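Glutathione transferase (Leptospira interrogans serovar Lai, PDB 3UBK) binds glutathione and probably transfers it to electrophilic substrates, as glutathione transferases generally do. Local coordinates at residues A35-E39 with E40-K44; V190-K193 with T194-G197. All blocks are in the same frame, centred on the assembly; numbering follows the deposited sequence.

Interaction 1 comes first along the chain, in the thioredoxin-like N-terminal domain of the glutathione transferase fold: residues 35-44 follow strand 29-32, an outermost strand of the four-stranded sheet, and run into the short helix 40-43. Interaction 2 follows in the helical C-terminal domain, where residues 190-197 join helix 185-193 to helix 196-213. The two lie on opposite sides of the chain's centre, with their own centres about 34 Å apart and nearest atoms about 21 Å apart, and they do not touch. Interaction 1 faces the second subunit and adjoins the glutathione-site residues Lys50 and Ile51, whereas interaction 2 links two helices and lies away from that site.

Interaction 1 (A35-E39 with E40-K44); sequences APSQE and EDFLK
Glu39 O accepts a nearly straight hydrogen bond from Leu43 N at 2.9 Å (N-H...O angle 170°), in the turn that leads into the short, weakly bonded helix 40-43 of the thioredoxin-like domain. Phe42 N reaches Glu39 O more weakly, at 2.8 Å and a bent 121°. The approach to this turn is shaped by an ST turn, in which Glu39 N donates to Ser37 OG at 3.1 Å. Phe42 swings its ring back along the incoming chain, CG anti to the backbone N (chi1 -166°), and its CD2 meets Ser37 O at the ring edge, near its plane, at 3.3 Å; this buried oxygen has no polar partner in the model. The other side chain that folds back is Leu43: its CD1 lies 3.5 Å from Gln38 O, while CD2 approaches Gln38 OE1. Gln38 crosses it at a slant, and its NE2 is tied to Met48 O. Phe42 is buried further by Ile34 and Ile51, the latter a glutathione-site residue. Glu40 and Leu43 also meet Arg138 of the second subunit, Glu40 OE2 through a salt bridge. That carboxylate oxygen has a second cationic partner one turn on: Lys44 NZ, 3.0 Å from Glu40 OE2, approaches its anti lone pair.

Interaction 2 (V190-K193 with T194-G197); sequences VFMK and TKAG. With SO4 (sulfate ion), chain C.
Thr194 folds its hydroxyl back onto the C-terminal part of helix 185-193, where OG1 donates to Phe191 O at 2.7 Å in the carbonyl plane. Its chi1 of 73° sets OG1 between the backbone N and carbonyl carbon, and CG2 beside Val190 O. Phe191 O also takes Thr194 N at 2.8 Å, this donor standing above the carbonyl plane, so a side chain and a backbone of one residue grip a single acceptor. The bond from Thr194 N to Val190 O is weak, whereas Lys195 N to Met192 O, at 2.9 Å, carries the turn one residue further. The packed side is centred on Met192, which is buried against Phe151, Phe159 and Pro198; its SD rests 4.0 Å from Lys195 CD, the two chains slanting across each other. Phe191 crosses Thr194 at about a right angle and meets Tyr145 edge-to-face. The looser side is that of the exposed Val190 and Lys193, the latter touching this turn only lightly, through its CB. Lys195, the N-cap residue of helix 196-213, bends at chi3 and chi4, bringing NZ to Glu24 OE2 in a salt bridge and to Tyr145 OH. A sulfate, probably from the crystallisation liquor, accepts from Lys195 NZ through O3 at 3.1 Å and from Ala196 N through O1 at 3.0 Å, the latter almost straight (174°). Lysine charge, shared with Glu24 and Tyr145, a backbone N-H and probably the helix dipole would together favour an anion here, consistent with the bound sulfate.

Interaction 1 (A35-E39 with E40-K44)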
loop_
_atom_site.group_PDB
_atom_site.type_symbol
_atom_site.label_atom_id
_atom_site.label_comp_id
_atom_site.label_asym_id
_atom_site.label_seq_id
_atom_site.Cartn_x
_atom_site.Cartn_y
_atom_site.Cartn_z
ATOM N N ALA A 35 0.690 8.847 20.411
ATOM C CA ALA A 35 -0.304 7.888 19.955
ATOM C C ALA A 35 -1.081 8.525 18.813
ATOM O O ALA A 35 -1.045 9.749 18.643
ATOM C CB ALA A 35 -1.242 7.521 21.098
ATOM N N PRO A 36 -1.778 7.701 18.018
ATOM C CA PRO A 36 -2.642 8.263 16.988
ATOM C C PRO A 36 -3.569 9.311 17.610
ATOM O O PRO A 36 -3.776 9.308 18.827
ATOM C CB PRO A 36 -3.435 7.048 16.499
ATOM C CG PRO A 36 -2.526 5.877 16.765
ATOM C CD PRO A 36 -1.803 6.226 18.038
ATOM N N SER A 37 -4.110 10.210 16.795
ATOM C CA SER A 37 -4.936 11.295 17.321
ATOM C C SER A 37 -5.696 12.032 16.212
ATOM O O SER A 37 -5.210 12.153 15.083
ATOM C CB SER A 37 -4.067 12.267 18.138
ATOM O OG SER A 37 -4.648 13.559 18.233
ATOM N N GLN A 38 -6.893 12.515 16.536
ATOM C CA GLN A 38 -7.691 13.271 15.575
ATOM C C GLN A 38 -7.718 14.771 15.889
ATOM O O GLN A 38 -8.469 15.528 15.269
ATOM C CB GLN A 38 -9.112 12.705 15.474
ATOM C CG GLN A 38 -9.183 11.265 14.971
ATOM C CD GLN A 38 -8.800 11.122 13.501
ATOM O OE1 GLN A 38 -9.136 11.969 12.668
ATOM N NE2 GLN A 38 -8.102 10.039 13.178
ATOM N N GLU A 39 -6.895 15.201 16.843
ATOM C CA GLU A 39 -6.732 16.631 17.112
ATOM C C GLU A 39 -6.345 17.376 15.837
ATOM O O GLU A 39 -5.462 16.935 15.090
ATOM C CB GLU A 39 -5.680 16.876 18.200
ATOM C CG GLU A 39 -6.254 17.237 19.570
ATOM C CD GLU A 39 -7.045 16.106 20.207
ATOM O OE1 GLU A 39 -7.500 15.201 19.474
ATOM O OE2 GLU A 39 -7.214 16.125 21.445
ATOM N N GLU A 40 -7.009 18.503 15.594
ATOM C CA GLU A 40 -6.767 19.298 14.393
ATOM C C GLU A 40 -5.286 19.662 14.250
ATOM O O GLU A 40 -4.789 19.886 13.142
ATOM C CB GLU A 40 -7.639 20.557 14.396
ATOM C CG GLU A 40 -7.489 21.422 13.151
ATOM C CD GLU A 40 -7.744 20.652 11.855
ATOM O OE1 GLU A 40 -8.463 19.628 11.888
ATOM O OE2 GLU A 40 -7.227 21.078 10.801
ATOM N N ASP A 41 -4.588 19.708 15.380
ATOM C CA ASP A 41 -3.166 20.026 15.404
ATOM C C ASP A 41 -2.365 18.906 14.731
ATOM O O ASP A 41 -1.466 19.155 13.922
ATOM C CB ASP A 41 -2.708 20.217 16.852
ATOM C CG ASP A 41 -1.423 21.008 16.962
ATOM O OD1 ASP A 41 -1.200 21.628 18.023
ATOM O OD2 ASP A 41 -0.639 21.015 15.991
ATOM N N PHE A 42 -2.715 17.670 15.069
ATOM C CA PHE A 42 -2.059 16.495 14.509
ATOM C C PHE A 42 -2.483 16.262 13.053
ATOM O O PHE A 42 -1.643 15.980 12.194
ATOM C CB PHE A 42 -2.370 15.270 15.366
ATOM C CG PHE A 42 -1.497 14.084 15.074
ATOM C CD1 PHE A 42 -0.124 14.168 15.207
ATOM C CD2 PHE A 42 -2.052 12.875 14.683
ATOM C CE1 PHE A 42 0.679 13.074 14.941
ATOM C CE2 PHE A 42 -1.251 11.773 14.424
ATOM C CZ PHE A 42 0.115 11.877 14.550
ATOM N N LEU A 43 -3.779 16.399 12.776
ATOM C CA LEU A 43 -4.302 16.168 11.429
ATOM C C LEU A 43 -3.614 17.050 10.392
ATOM O O LEU A 43 -3.565 16.713 9.204
ATOM C CB LEU A 43 -5.815 16.391 11.376
ATOM C CG LEU A 43 -6.661 15.382 12.149
ATOM C CD1 LEU A 43 -8.147 15.564 11.828
ATOM C CD2 LEU A 43 -6.200 13.971 11.830
ATOM N N LYS A 44 -3.084 18.181 10.843
ATOM C CA LYS A 44 -2.372 19.082 9.950
ATOM C C LYS A 44 -1.074 18.463 9.420
ATOM O O LYS A 44 -0.622 18.813 8.326
ATOM C CB LYS A 44 -2.090 20.424 10.639
ATOM C CG LYS A 44 -3.315 21.324 10.768
ATOM C CD LYS A 44 -2.923 22.765 11.075
ATOM C CE LYS A 44 -4.017 23.739 10.658
ATOM N NZ LYS A 44 -5.347 23.357 11.214
#

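Interaction 2 (V190-K193 with T194-G197)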
loop_
_atom_site.group_PDB
_atom_site.type_symbol
_atom_site.label_atom_id
_atom_site.label_comp_id
_atom_site.label_asym_id
_atom_site.label_seq_id
_atom_site.Cartn_x
_atom_site.Cartn_y
_atom_site.Cartn_z
ATOM N N VAL A 190 14.900 -15.599 14.178
ATOM C CA VAL A 190 16.103 -15.804 15.000
ATOM C C VAL A 190 17.321 -15.113 14.387
ATOM O O VAL A 190 18.067 -14.419 15.076
ATOM C CB VAL A 190 16.424 -17.319 15.178
ATOM C CG1 VAL A 190 17.708 -17.508 16.002
ATOM C CG2 VAL A 190 15.256 -18.051 15.840
ATOM N N PHE A 191 17.527 -15.307 13.091
ATOM C CA PHE A 191 18.635 -14.635 12.410
ATOM C C PHE A 191 18.542 -13.120 12.590
ATOM O O PHE A 191 19.498 -12.476 13.037
ATOM C CB PHE A 191 18.709 -15.038 10.925
ATOM C CG PHE A 191 19.635 -14.174 10.116
ATOM C CD1 PHE A 191 21.006 -14.322 10.215
ATOM C CD2 PHE A 191 19.126 -13.180 9.291
ATOM C CE1 PHE A 191 21.866 -13.503 9.479
ATOM C CE2 PHE A 191 19.971 -12.360 8.563
ATOM C CZ PHE A 191 21.337 -12.521 8.658
ATOM N N MET A 192 17.381 -12.544 12.296
ATOM C CA MET A 192 17.229 -11.093 12.414
ATOM C C MET A 192 17.548 -10.571 13.810
ATOM O O MET A 192 18.140 -9.493 13.960
ATOM C CB MET A 192 15.841 -10.649 11.953
ATOM C CG MET A 192 15.642 -10.805 10.434
ATOM S SD MET A 192 16.496 -9.520 9.478
ATOM C CE MET A 192 15.318 -8.182 9.726
ATOM N N LYS A 193 17.172 -11.325 14.839
ATOM C CA LYS A 193 17.461 -10.889 16.208
ATOM C C LYS A 193 18.951 -10.940 16.553
ATOM O O LYS A 193 19.363 -10.389 17.566
ATOM C CB LYS A 193 16.630 -11.666 17.242
ATOM C CG LYS A 193 15.146 -11.300 17.217
ATOM C CD LYS A 193 14.342 -12.106 18.238
ATOM C CE LYS A 193 14.785 -11.775 19.655
ATOM N NZ LYS A 193 14.976 -10.301 19.839
ATOM N N THR A 194 19.765 -11.579 15.718
ATOM C CA THR A 194 21.223 -11.505 15.936
ATOM C C THR A 194 21.783 -10.148 15.501
ATOM O O THR A 194 22.951 -9.836 15.748
ATOM C CB THR A 194 22.009 -12.652 15.252
ATOM O OG1 THR A 194 22.044 -12.455 13.830
ATOM C CG2 THR A 194 21.398 -14.007 15.587
ATOM N N LYS A 195 20.933 -9.340 14.866
ATOM C CA LYS A 195 21.339 -8.051 14.332
ATOM C C LYS A 195 20.990 -6.925 15.282
ATOM O O LYS A 195 19.924 -6.934 15.905
ATOM C CB LYS A 195 20.668 -7.803 12.974
ATOM C CG LYS A 195 21.141 -8.763 11.864
ATOM C CD LYS A 195 20.194 -8.717 10.649
ATOM C CE LYS A 195 20.106 -7.302 10.076
ATOM N NZ LYS A 195 21.416 -6.933 9.459
ATOM N N ALA A 196 21.874 -5.933 15.353
ATOM C CA ALA A 196 21.714 -4.810 16.288
ATOM C C ALA A 196 20.433 -4.004 16.094
ATOM O O ALA A 196 19.782 -3.630 17.069
ATOM C CB ALA A 196 22.926 -3.886 16.223
ATOM N N GLY A 197 20.098 -3.706 14.842
ATOM C CA GLY A 197 18.903 -2.913 14.527
ATOM C C GLY A 197 17.606 -3.634 14.896
ATOM O O GLY A 197 16.806 -3.120 15.679
HETATM S S SO4 C . 24.555 -6.271 12.323
HETATM O O1 SO4 C . 24.386 -5.978 13.740
HETATM O O2 SO4 C . 25.725 -5.541 11.838
HETATM O O3 SO4 C . 23.398 -5.860 11.524
HETATM O O4 SO4 C . 24.759 -7.709 12.151
#